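Local coordinates for protein vaginolysin (Gardnerella vaginalis, PDB 5IMY) that probably binds cholesterol in host-cell membranes and perforates them, as a secreted haemolytic toxin of the cholesterol-dependent cytolysin family, at residues A[79-84]-A[345-350]; A[262-267]-A[309-314]; A[83-88]-A[102-107]; A[216-221]-A[337-342]; A[73-78]-A[360-365]. All coordinates share one frame; numbering follows the deposited sequence.

Contact 1. Residues A[79-84]-A[345-350]; sequences LSVTSA and AVPIAY
L79 lies over the ring of Y350 where the short strand 79-80 joins strand 347-354 of the large antiparallel sheet of this cytolysin. The two backbones form a hydrogen-bonded pair, L79 N giving to Y350 O (3.0 Å) and Y350 N to L79 O (2.8 Å). At Y350, CG sits between the backbone N and the carbonyl carbon (chi1 68°), which brings the ring back across the neighbouring strand. L79 CB then covers one face as a CH-pi contact, 3.8 Å from the ring centroid, while S80 O meets the ring edge in plane. The Y350 hydroxyl is anchored beyond both segments, on N104 OD1. Small residues suit the next pair, where S80 and A349 bring their chains close without hydrogen bonds; on the other side I348 and A349 both face A260, a classic beta bulge. V81 fills the angle with its two branches: CG1, anti to the backbone N (chi1 174°), reaches the carbonyl O and ring of P347, and CG2 touches Y350 CD2 at 3.7 Å. V81 N closes the contact with a nearly straight bond to I348 O (2.9 Å), yet the donor stands above the carbonyl plane instead of on a lone pair.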
# COMPACT_ATOMS: atom_id res chain seq x y z
N LEU A 79 -30.60 22.91 -0.02
CA LEU A 79 -29.83 23.92 0.69
C LEU A 79 -30.35 24.09 2.12
O LEU A 79 -31.55 24.00 2.38
CB LEU A 79 -29.89 25.27 -0.04
CG LEU A 79 -29.16 25.33 -1.38
CD1 LEU A 79 -30.00 24.74 -2.49
CD2 LEU A 79 -28.77 26.77 -1.70
N SER A 80 -29.42 24.36 3.03
CA SER A 80 -29.76 24.49 4.44
C SER A 80 -30.38 25.85 4.73
O SER A 80 -30.03 26.86 4.13
CB SER A 80 -28.52 24.31 5.31
OG SER A 80 -28.03 22.98 5.24
N VAL A 81 -31.33 25.85 5.67
CA VAL A 81 -31.93 27.08 6.19
C VAL A 81 -31.21 27.43 7.48
O VAL A 81 -30.98 26.57 8.34
CB VAL A 81 -33.44 26.90 6.42
CG1 VAL A 81 -34.03 28.14 7.10
CG2 VAL A 81 -34.15 26.63 5.11
N THR A 82 -30.85 28.71 7.62
CA THR A 82 -30.09 29.19 8.77
C THR A 82 -30.76 30.43 9.33
O THR A 82 -31.69 30.99 8.74
CB THR A 82 -28.64 29.52 8.39
OG1 THR A 82 -28.62 30.61 7.46
CG2 THR A 82 -27.96 28.31 7.76
N SER A 83 -30.28 30.86 10.50
CA SER A 83 -30.74 32.12 11.07
C SER A 83 -30.42 33.29 10.15
O SER A 83 -31.17 34.27 10.11
CB SER A 83 -30.09 32.34 12.44
OG SER A 83 -30.47 33.59 12.99
N ALA A 84 -29.32 33.20 9.40
CA ALA A 84 -28.88 34.32 8.57
C ALA A 84 -29.72 34.50 7.32
O ALA A 84 -29.91 35.63 6.87
CB ALA A 84 -27.41 34.13 8.18
N ALA A 345 -42.13 23.07 13.03
CA ALA A 345 -42.40 24.34 12.32
C ALA A 345 -41.15 25.21 12.21
O ALA A 345 -41.24 26.44 12.15
CB ALA A 345 -43.54 25.15 12.98
N VAL A 346 -39.99 24.57 12.15
CA VAL A 346 -38.74 25.23 11.79
C VAL A 346 -38.38 24.80 10.38
O VAL A 346 -38.26 23.59 10.12
CB VAL A 346 -37.60 24.88 12.77
CG1 VAL A 346 -36.28 25.46 12.26
CG2 VAL A 346 -37.87 25.42 14.15
N PRO A 347 -38.21 25.72 9.43
CA PRO A 347 -37.63 25.33 8.14
C PRO A 347 -36.17 24.93 8.31
O PRO A 347 -35.41 25.58 9.04
CB PRO A 347 -37.77 26.60 7.29
CG PRO A 347 -37.88 27.71 8.27
CD PRO A 347 -38.59 27.15 9.46
N ILE A 348 -35.79 23.84 7.65
CA ILE A 348 -34.45 23.28 7.80
C ILE A 348 -33.74 23.27 6.46
O ILE A 348 -32.50 23.33 6.40
CB ILE A 348 -34.50 21.87 8.41
CG1 ILE A 348 -35.46 20.98 7.63
CG2 ILE A 348 -34.90 21.94 9.88
CD1 ILE A 348 -35.45 19.52 8.06
N ALA A 349 -34.50 23.19 5.37
CA ALA A 349 -33.90 23.12 4.04
C ALA A 349 -34.85 23.74 3.03
O ALA A 349 -36.06 23.82 3.25
CB ALA A 349 -33.58 21.67 3.65
N TYR A 350 -34.29 24.17 1.90
CA TYR A 350 -35.08 24.72 0.81
C TYR A 350 -34.46 24.31 -0.51
O TYR A 350 -33.25 24.08 -0.61
CB TYR A 350 -35.20 26.25 0.90
CG TYR A 350 -33.91 27.01 0.67
CD1 TYR A 350 -33.67 27.65 -0.55
CD2 TYR A 350 -32.95 27.12 1.66
CE1 TYR A 350 -32.50 28.36 -0.76
CE2 TYR A 350 -31.78 27.83 1.45
CZ TYR A 350 -31.56 28.44 0.24
OH TYR A 350 -30.40 29.15 0.03

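Contact 2. Residues A[262-267]-A[309-314]; sequences GRSMYV and VILGGS
M265 and I310 run alongside each other in the same direction and belong to the tight part of this antiparallel strand pair. Their M265 CB and I310 CG1 atoms touch at 3.7 Å at a non-hydrogen-bonded position, where the backbones come closest. The chi1 of 61° and an extended chain carry the sulfur of M265 away from I310, to L329 and I333 of helix 326-335. Next to it Y266 and V309 form a hydrogen-bonded pair: Y266 N gives to V309 O (3.0 Å) and V309 N to Y266 O (2.9 Å). The apolar Y266 CB and V309 CG2 pack on the face of the sheet away from M265. On that face too, small S264 lets L311 come in close, with S264 OG 3.1 Å from L311 CD1, while L311 CD2 brushes the edge of the Y266 ring.

The looser side lies at R263 and beyond L311. R263 passes obliquely by the I310 methyl, its NH2 3.8 Å from I310 CD1; its NH1 is hydrogen-bonded to L332 O. After L311 the chain peels off into exposed G312 and the poorly ordered G313 and S314. On the other segment the chain turns a corner at G262, whose backbone angles would jam any side chain against the preceding carbonyl. Strands 263-271 and 305-311 are adjacent sheet strands joined by a helical excursion, consistent with the cytolysin core in which, in relatives, such helices refold into a transmembrane beta hairpin.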
# COMPACT_ATOMS: atom_id res chain seq x y z
N GLY A 262 -38.80 20.76 9.83
CA GLY A 262 -38.54 19.71 10.79
C GLY A 262 -37.43 20.03 11.77
O GLY A 262 -37.45 21.07 12.43
N ARG A 263 -36.45 19.13 11.87
CA ARG A 263 -35.41 19.21 12.88
C ARG A 263 -34.06 18.94 12.23
O ARG A 263 -33.92 17.96 11.49
CB ARG A 263 -35.69 18.21 14.00
CG ARG A 263 -35.03 18.53 15.33
CD ARG A 263 -35.77 17.83 16.46
NE ARG A 263 -34.95 17.67 17.66
CZ ARG A 263 -34.13 16.65 17.88
NH1 ARG A 263 -34.00 15.68 16.98
NH2 ARG A 263 -33.43 16.60 19.01
N SER A 264 -33.09 19.80 12.50
CA SER A 264 -31.77 19.72 11.89
C SER A 264 -30.70 19.87 12.96
O SER A 264 -30.85 20.67 13.89
CB SER A 264 -31.59 20.80 10.82
OG SER A 264 -30.23 20.91 10.42
N MET A 265 -29.63 19.09 12.84
CA MET A 265 -28.52 19.18 13.79
C MET A 265 -27.24 18.70 13.13
O MET A 265 -27.26 17.90 12.19
CB MET A 265 -28.80 18.37 15.06
CG MET A 265 -28.99 16.88 14.82
SD MET A 265 -29.06 15.96 16.37
CE MET A 265 -29.06 14.29 15.75
N TYR A 266 -26.12 19.20 13.65
CA TYR A 266 -24.79 18.77 13.25
C TYR A 266 -24.15 17.97 14.39
O TYR A 266 -24.24 18.36 15.55
CB TYR A 266 -23.91 19.97 12.90
CG TYR A 266 -24.10 20.48 11.49
CD1 TYR A 266 -23.32 20.01 10.45
CD2 TYR A 266 -25.06 21.44 11.21
CE1 TYR A 266 -23.49 20.47 9.16
CE2 TYR A 266 -25.24 21.91 9.92
CZ TYR A 266 -24.45 21.42 8.90
OH TYR A 266 -24.62 21.88 7.61
N VAL A 267 -23.50 16.86 14.04
CA VAL A 267 -22.92 15.96 15.02
C VAL A 267 -21.46 15.72 14.67
O VAL A 267 -21.13 15.45 13.51
CB VAL A 267 -23.68 14.62 15.08
CG1 VAL A 267 -23.13 13.74 16.19
CG2 VAL A 267 -25.17 14.86 15.28
N VAL A 309 -24.78 19.82 17.98
CA VAL A 309 -25.39 21.13 18.12
C VAL A 309 -26.65 21.15 17.27
O VAL A 309 -26.61 20.80 16.09
CB VAL A 309 -24.42 22.27 17.73
CG1 VAL A 309 -23.07 22.04 18.37
CG2 VAL A 309 -24.30 22.41 16.21
N ILE A 310 -27.76 21.55 17.88
CA ILE A 310 -29.06 21.54 17.23
C ILE A 310 -29.43 22.97 16.88
O ILE A 310 -29.13 23.91 17.63
CB ILE A 310 -30.11 20.88 18.14
CG1 ILE A 310 -29.64 19.47 18.52
CG2 ILE A 310 -31.46 20.81 17.45
CD1 ILE A 310 -30.41 18.82 19.64
N LEU A 311 -30.08 23.15 15.73
CA LEU A 311 -30.37 24.46 15.18
C LEU A 311 -31.87 24.73 15.24
O LEU A 311 -32.68 23.86 14.92
CB LEU A 311 -29.89 24.57 13.73
CG LEU A 311 -28.94 23.48 13.21
CD1 LEU A 311 -28.96 23.44 11.70
CD2 LEU A 311 -27.53 23.71 13.73
N GLY A 312 -32.23 25.94 15.66
CA GLY A 312 -33.63 26.31 15.78
C GLY A 312 -33.88 27.79 15.54
O GLY A 312 -33.89 28.24 14.39
N GLY A 313 -34.09 28.55 16.61
CA GLY A 313 -34.41 29.96 16.47
C GLY A 313 -34.51 30.73 17.77
O GLY A 313 -34.37 31.95 17.77
N SER A 314 -34.76 30.03 18.88
CA SER A 314 -34.84 30.67 20.19
C SER A 314 -33.52 30.64 20.94
O SER A 314 -33.50 30.55 22.17
CB SER A 314 -35.93 30.00 21.03
OG SER A 314 -35.70 28.61 21.16

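Contact 3. Residues A[83-88]-A[102-107]; sequences SANDDR and MDNMPS
N85 reaches with its side-chain amide to the backbone of N104, the residue that leaves helix 99-102. N104 has a positive phi (69°), which asparagine tolerates better than most residues, and the chain turns there with two bonds back into the last helical turn. That turn presents N104 O to N85 ND2 at 3.1 Å, in a nearly straight bond (167° at the hydrogen) whose acceptor lies in the plane of the N85 amide. N85 ND2 also makes a weak bond to S80 O, and N85 OD1 accepts from T82 N, so both ends of this amide have work. The side-chain amides of N104 and N85 cross with their planes 77° apart, that of N104 being tied to Y350.

M105 comes next, with its flexible thioether bent at both outer torsions so that it folds back over the loop. Its SD touches A84 CB at 3.5 Å, and its CE lies 3.3 Å from both A84 O and R88 NH1. A84, with only a methyl, lets the sulfur come close. P106 sets its CD against N85 CB at 4.2 Å, while its rigid ring packs on Y350, L101 and F95. P106 O lies near R88 NE, but the angle is poor for a hydrogen bond; the long arginine, bent at chi2 and chi3, instead spreads its aliphatic part along this carbonyl. S107 CA lies near R88 NE. Across from it, R88 N bonds to N85 O (2.9 Å), keeping 85-88 in a turn. A helix C-terminus closed by a Schellman motif thus docks on a turn through an asparagine.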
# COMPACT_ATOMS: atom_id res chain seq x y z
N SER A 83 -30.28 30.86 10.50
CA SER A 83 -30.74 32.12 11.07
C SER A 83 -30.42 33.29 10.15
O SER A 83 -31.17 34.27 10.11
CB SER A 83 -30.09 32.34 12.44
OG SER A 83 -30.47 33.59 12.99
N ALA A 84 -29.32 33.20 9.40
CA ALA A 84 -28.88 34.32 8.57
C ALA A 84 -29.72 34.50 7.32
O ALA A 84 -29.91 35.63 6.87
CB ALA A 84 -27.41 34.13 8.18
N ASN A 85 -30.23 33.41 6.74
CA ASN A 85 -30.98 33.48 5.50
C ASN A 85 -32.47 33.22 5.66
O ASN A 85 -33.21 33.35 4.68
CB ASN A 85 -30.40 32.50 4.46
CG ASN A 85 -30.58 31.04 4.86
OD1 ASN A 85 -31.55 30.67 5.52
ND2 ASN A 85 -29.63 30.21 4.45
N ASP A 86 -32.93 32.86 6.86
CA ASP A 86 -34.35 32.60 7.07
C ASP A 86 -35.20 33.79 6.63
O ASP A 86 -36.36 33.61 6.24
CB ASP A 86 -34.61 32.27 8.54
CG ASP A 86 -36.01 31.74 8.77
OD1 ASP A 86 -36.53 31.02 7.90
OD2 ASP A 86 -36.60 32.04 9.84
N ASP A 87 -34.64 35.00 6.68
CA ASP A 87 -35.39 36.19 6.27
C ASP A 87 -35.83 36.10 4.81
O ASP A 87 -36.91 36.60 4.46
CB ASP A 87 -34.54 37.44 6.48
CG ASP A 87 -34.61 37.96 7.90
OD1 ASP A 87 -35.70 37.94 8.49
OD2 ASP A 87 -33.56 38.40 8.42
N ARG A 88 -35.02 35.49 3.95
CA ARG A 88 -35.25 35.51 2.51
C ARG A 88 -35.58 34.14 1.94
O ARG A 88 -35.60 33.98 0.72
CB ARG A 88 -34.03 36.08 1.80
CG ARG A 88 -33.58 37.43 2.34
CD ARG A 88 -32.16 37.40 2.89
NE ARG A 88 -31.35 38.45 2.29
CZ ARG A 88 -30.30 39.02 2.86
NH1 ARG A 88 -29.91 38.65 4.08
NH2 ARG A 88 -29.64 39.97 2.22
N MET A 102 -25.02 30.98 -4.00
CA MET A 102 -23.97 29.99 -3.81
C MET A 102 -23.38 30.05 -2.41
O MET A 102 -22.90 29.04 -1.89
CB MET A 102 -22.88 30.18 -4.86
CG MET A 102 -23.32 29.81 -6.27
SD MET A 102 -21.96 29.72 -7.46
CE MET A 102 -21.60 31.45 -7.71
N ASP A 103 -23.41 31.23 -1.78
CA ASP A 103 -22.95 31.38 -0.41
C ASP A 103 -24.04 31.12 0.61
O ASP A 103 -23.80 31.25 1.81
CB ASP A 103 -22.37 32.79 -0.21
CG ASP A 103 -21.10 33.02 -1.00
OD1 ASP A 103 -20.50 32.03 -1.47
OD2 ASP A 103 -20.70 34.19 -1.15
N ASN A 104 -25.25 30.75 0.16
CA ASN A 104 -26.38 30.47 1.03
C ASN A 104 -26.91 31.73 1.72
O ASN A 104 -27.48 31.67 2.80
CB ASN A 104 -26.03 29.41 2.09
CG ASN A 104 -27.20 28.50 2.41
OD1 ASN A 104 -28.11 28.34 1.61
ND2 ASN A 104 -27.16 27.90 3.60
N MET A 105 -26.71 32.89 1.08
CA MET A 105 -27.27 34.16 1.55
C MET A 105 -28.01 34.83 0.39
O MET A 105 -27.69 35.95 -0.00
CB MET A 105 -26.17 35.06 2.09
CG MET A 105 -25.66 34.66 3.47
SD MET A 105 -26.96 34.65 4.72
CE MET A 105 -27.56 36.34 4.61
N PRO A 106 -29.02 34.16 -0.16
CA PRO A 106 -29.67 34.69 -1.36
C PRO A 106 -30.35 36.03 -1.09
O PRO A 106 -30.86 36.28 0.00
CB PRO A 106 -30.69 33.61 -1.72
CG PRO A 106 -30.99 32.93 -0.42
CD PRO A 106 -29.71 32.97 0.36
N SER A 107 -30.34 36.89 -2.10
CA SER A 107 -31.03 38.17 -2.06
C SER A 107 -32.26 38.10 -2.95
O SER A 107 -32.22 37.51 -4.04
CB SER A 107 -30.11 39.30 -2.52
OG SER A 107 -29.67 39.10 -3.85

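Contact 4. Residues A[216-221]-A[337-342]; sequences QTYYTV and ANLSTS
Y218 and L339 make the main apolar contact, their side chains lying alongside one another but running in opposing senses. L339 CG stands over one face of the Y218 ring, 4.1 Å from its centroid and displaced toward the rim, as a CH-pi contact. In L339, chi1 (-60°) brings CG over the ring and chi2 (68°) turns CD1 onto Y218 CD1, at 3.4 Å. The second branch, CD2, meets the edge of Y219 at CE2 (4.2 Å), so one forked leucine serves two tyrosines.

The classic beta bulge at Y218 and Y219, both opposite Y261, puts the two rings near L339, and the chain turns a corner at 218. The Y219 ring also meets that of Y261, with the planes about 20° apart.

Polar groups approach but form no hydrogen bond between the two segments. Y218 OH is 3.5 Å from N338 O, while its actual bond goes to G336 O, just before segment 337-342. Q216 directs its amide toward the backbone of A337, with NE2 4.0 Å from A337 N, yet NE2 and OE1 make weak bonds elsewhere, to I333 O and R263 NH1 respectively.

Backbone packing adds the last element: the A337 methyl points away, and A337 C lies 4.2 Å from Y218 CE1, at the ring edge and near its plane.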
# COMPACT_ATOMS: atom_id res chain seq x y z
N GLN A 216 -34.20 15.83 9.82
CA GLN A 216 -35.45 15.11 10.05
C GLN A 216 -36.58 15.99 9.52
O GLN A 216 -36.88 17.04 10.09
CB GLN A 216 -35.64 14.80 11.53
CG GLN A 216 -34.41 14.19 12.18
CD GLN A 216 -34.69 13.62 13.56
OE1 GLN A 216 -34.51 14.29 14.57
NE2 GLN A 216 -35.14 12.37 13.60
N THR A 217 -37.20 15.56 8.42
CA THR A 217 -38.25 16.32 7.76
C THR A 217 -39.60 15.75 8.16
O THR A 217 -39.89 14.58 7.89
CB THR A 217 -38.08 16.28 6.24
OG1 THR A 217 -36.81 16.84 5.89
CG2 THR A 217 -39.19 17.08 5.55
N TYR A 218 -40.44 16.58 8.79
CA TYR A 218 -41.81 16.18 9.09
C TYR A 218 -42.72 16.39 7.89
O TYR A 218 -43.54 15.52 7.58
CB TYR A 218 -42.33 16.98 10.28
CG TYR A 218 -41.52 16.81 11.54
CD1 TYR A 218 -41.16 15.55 12.00
CD2 TYR A 218 -41.11 17.91 12.28
CE1 TYR A 218 -40.42 15.39 13.15
CE2 TYR A 218 -40.36 17.77 13.43
CZ TYR A 218 -40.02 16.50 13.86
OH TYR A 218 -39.28 16.37 15.01
N TYR A 219 -42.59 17.53 7.22
CA TYR A 219 -43.44 17.84 6.08
C TYR A 219 -42.74 18.88 5.22
O TYR A 219 -41.78 19.53 5.64
CB TYR A 219 -44.82 18.34 6.52
CG TYR A 219 -44.76 19.50 7.50
CD1 TYR A 219 -44.63 20.81 7.05
CD2 TYR A 219 -44.85 19.28 8.87
CE1 TYR A 219 -44.58 21.87 7.94
CE2 TYR A 219 -44.81 20.33 9.76
CZ TYR A 219 -44.67 21.62 9.29
OH TYR A 219 -44.62 22.67 10.18
N THR A 220 -43.25 19.03 3.99
CA THR A 220 -42.67 19.93 3.01
C THR A 220 -43.76 20.85 2.48
O THR A 220 -44.85 20.38 2.12
CB THR A 220 -42.03 19.15 1.86
OG1 THR A 220 -40.90 18.41 2.36
CG2 THR A 220 -41.56 20.08 0.75
N VAL A 221 -43.48 22.14 2.44
CA VAL A 221 -44.36 23.13 1.83
C VAL A 221 -43.85 23.40 0.42
O VAL A 221 -42.70 23.82 0.25
CB VAL A 221 -44.43 24.42 2.65
CG1 VAL A 221 -45.34 25.44 1.97
CG2 VAL A 221 -44.91 24.13 4.07
N ALA A 337 -38.30 12.04 16.07
CA ALA A 337 -38.81 11.13 15.05
C ALA A 337 -40.24 11.46 14.65
O ALA A 337 -40.66 11.11 13.55
CB ALA A 337 -38.74 9.69 15.55
N ASN A 338 -41.00 12.12 15.53
CA ASN A 338 -42.40 12.41 15.28
C ASN A 338 -42.69 13.85 15.70
O ASN A 338 -41.91 14.49 16.40
CB ASN A 338 -43.32 11.46 16.05
CG ASN A 338 -42.61 10.19 16.49
OD1 ASN A 338 -41.94 10.16 17.52
ND2 ASN A 338 -42.74 9.13 15.70
N LEU A 339 -43.84 14.34 15.25
CA LEU A 339 -44.32 15.65 15.67
C LEU A 339 -45.03 15.49 17.00
O LEU A 339 -46.01 14.75 17.10
CB LEU A 339 -45.27 16.25 14.64
CG LEU A 339 -44.80 16.52 13.21
CD1 LEU A 339 -44.55 15.21 12.48
CD2 LEU A 339 -45.86 17.34 12.48
N SER A 340 -44.55 16.18 18.03
CA SER A 340 -45.34 16.34 19.24
C SER A 340 -46.45 17.37 19.03
O SER A 340 -46.78 18.13 19.95
CB SER A 340 -44.43 16.73 20.41
OG SER A 340 -43.27 17.42 19.96
N THR A 341 -47.03 17.39 17.82
CA THR A 341 -47.97 18.40 17.33
C THR A 341 -48.03 19.66 18.18
O THR A 341 -49.10 20.27 18.34
CB THR A 341 -49.37 17.79 17.18
OG1 THR A 341 -50.30 18.50 18.01
CG2 THR A 341 -49.36 16.31 17.54
N SER A 342 -46.89 20.07 18.72
CA SER A 342 -46.75 21.27 19.53
C SER A 342 -45.41 21.95 19.32
O SER A 342 -45.28 23.14 19.65
CB SER A 342 -46.90 20.94 21.02
OG SER A 342 -45.88 20.05 21.45

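Contact 5. Residues A[73-78]-A[360-365]; sequences TNTTSN and VATLQS
T75 and T362 meet through their first torsions: at T75 (chi1 -58°) CG2 is anti to the backbone N, which carries this methyl to T362 CB at 3.6 Å, the two side chains crossing each other. At T362 (chi1 60°) OG1 lies between the backbone N and the carbonyl carbon, 3.7 Å from T75 CG2. Beyond them S77 CB packs on V360 CG1 at 3.6 Å. These short, beta-branched or small side chains suit a strand pair 4.4 Å apart at the T75 CA and Q364 CA atoms.

The strands, 62-76 and 363-389, run antiparallel, and two hydrogen-bonded pairs flank the non-hydrogen-bonded pair of T75 and Q364. N74 N gives to S365 O (2.6 Å), and S365 N returns to N74 O (2.7 Å). Further along, T76 N gives to L363 O (3.1 Å) and L363 N to T76 O (2.8 Å). T75 and Q364 share one face of the sheet; N74, T76, L363 and S365 share the other, where the buried L363 also packs on L40. T73 and Q364 are further reached by other chains, Q364 by E417 of the second subunit.

Past T76 the regular pairing ends, though the chains stay close, and T76 OG1 accepts from N78 N in an ST turn. A water joins the two chains by donating to S77 O and A361 O. Direct cohesion therefore comes mainly from four main-chain hydrogen bonds, with few apolar side-chain contacts between the segments, and a hydroxyl and a water serve polar groups where the strand gives out.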
# COMPACT_ATOMS: atom_id res chain seq x y z
N THR A 73 -15.84 16.89 -4.65
CA THR A 73 -16.84 17.57 -5.47
C THR A 73 -18.21 17.17 -4.97
O THR A 73 -18.49 15.98 -4.79
CB THR A 73 -16.69 17.22 -6.95
OG1 THR A 73 -15.33 17.41 -7.36
CG2 THR A 73 -17.60 18.10 -7.81
N ASN A 74 -19.07 18.16 -4.72
CA ASN A 74 -20.40 17.91 -4.19
C ASN A 74 -21.43 18.66 -5.01
O ASN A 74 -21.24 19.84 -5.32
CB ASN A 74 -20.49 18.32 -2.72
CG ASN A 74 -21.72 17.77 -2.03
OD1 ASN A 74 -22.21 16.70 -2.39
ND2 ASN A 74 -22.22 18.50 -1.04
N THR A 75 -22.51 17.98 -5.36
CA THR A 75 -23.62 18.57 -6.10
C THR A 75 -24.89 18.28 -5.33
O THR A 75 -25.23 17.11 -5.10
CB THR A 75 -23.70 18.02 -7.52
OG1 THR A 75 -22.47 18.27 -8.21
CG2 THR A 75 -24.85 18.66 -8.29
N THR A 76 -25.60 19.33 -4.93
CA THR A 76 -26.82 19.18 -4.15
C THR A 76 -27.82 20.25 -4.56
O THR A 76 -27.45 21.33 -5.03
CB THR A 76 -26.54 19.26 -2.64
OG1 THR A 76 -27.76 19.06 -1.92
CG2 THR A 76 -25.95 20.62 -2.28
N SER A 77 -29.10 19.94 -4.36
CA SER A 77 -30.19 20.89 -4.55
C SER A 77 -30.93 21.17 -3.25
O SER A 77 -31.94 21.88 -3.26
CB SER A 77 -31.17 20.38 -5.61
OG SER A 77 -31.96 19.32 -5.09
N ASN A 78 -30.45 20.62 -2.14
CA ASN A 78 -31.13 20.70 -0.85
C ASN A 78 -30.30 21.62 0.05
O ASN A 78 -29.42 21.17 0.77
CB ASN A 78 -31.28 19.30 -0.25
CG ASN A 78 -32.21 19.27 0.95
OD1 ASN A 78 -31.76 19.27 2.09
ND2 ASN A 78 -33.51 19.26 0.68
N VAL A 360 -35.35 21.73 -11.23
CA VAL A 360 -34.62 21.88 -9.98
C VAL A 360 -33.18 22.25 -10.28
O VAL A 360 -32.54 21.66 -11.17
CB VAL A 360 -34.71 20.58 -9.15
CG1 VAL A 360 -33.90 20.71 -7.87
CG2 VAL A 360 -36.16 20.25 -8.84
N ALA A 361 -32.66 23.23 -9.55
CA ALA A 361 -31.30 23.70 -9.73
C ALA A 361 -30.38 23.07 -8.70
O ALA A 361 -30.76 22.89 -7.54
CB ALA A 361 -31.24 25.23 -9.62
N THR A 362 -29.17 22.72 -9.13
CA THR A 362 -28.18 22.10 -8.27
C THR A 362 -26.96 23.00 -8.14
O THR A 362 -26.59 23.72 -9.07
CB THR A 362 -27.74 20.73 -8.81
OG1 THR A 362 -27.17 20.89 -10.12
CG2 THR A 362 -28.92 19.78 -8.89
N LEU A 363 -26.33 22.96 -6.96
CA LEU A 363 -25.13 23.73 -6.68
C LEU A 363 -23.94 22.78 -6.62
O LEU A 363 -23.94 21.83 -5.84
CB LEU A 363 -25.26 24.50 -5.36
CG LEU A 363 -26.01 25.83 -5.45
CD1 LEU A 363 -27.49 25.62 -5.69
CD2 LEU A 363 -25.78 26.66 -4.19
N GLN A 364 -22.94 23.05 -7.45
CA GLN A 364 -21.71 22.26 -7.49
C GLN A 364 -20.65 22.98 -6.67
O GLN A 364 -20.35 24.15 -6.93
CB GLN A 364 -21.25 22.04 -8.93
CG GLN A 364 -19.84 21.45 -9.05
CD GLN A 364 -19.48 21.10 -10.48
OE1 GLN A 364 -20.12 20.25 -11.10
NE2 GLN A 364 -18.46 21.75 -11.01
N SER A 365 -20.08 22.28 -5.70
CA SER A 365 -18.99 22.81 -4.89
C SER A 365 -17.85 21.81 -4.89
O SER A 365 -18.08 20.61 -4.69
CB SER A 365 -19.45 23.09 -3.45
OG SER A 365 -20.45 24.09 -3.43
O HOH W 1 -31.74 24.16 -5.03

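In the fold
Contacts 1, 2 and 4 belong to the large antiparallel sheet: the centres of contacts 1 and 2 are about 9 Å apart, and they touch through V346 O and G262 N, while contact 2 meets contact 4 at R263 and Q216, with centres about 13 Å apart. Contact 3 shares S83 and A84 with contact 1 and touches it at N104 and Y350. Contact 5 belongs to the mixed sheet, its centre about 16 Å from that of contact 1. Contact 5 encloses all the rest along the chain, and contact 1 encloses contact 4, which encloses contact 2. The chain passes from the mixed sheet to the antiparallel one between 76 and 79 and back between 354 and 363, joining the two sheets at contacts 1 and 5.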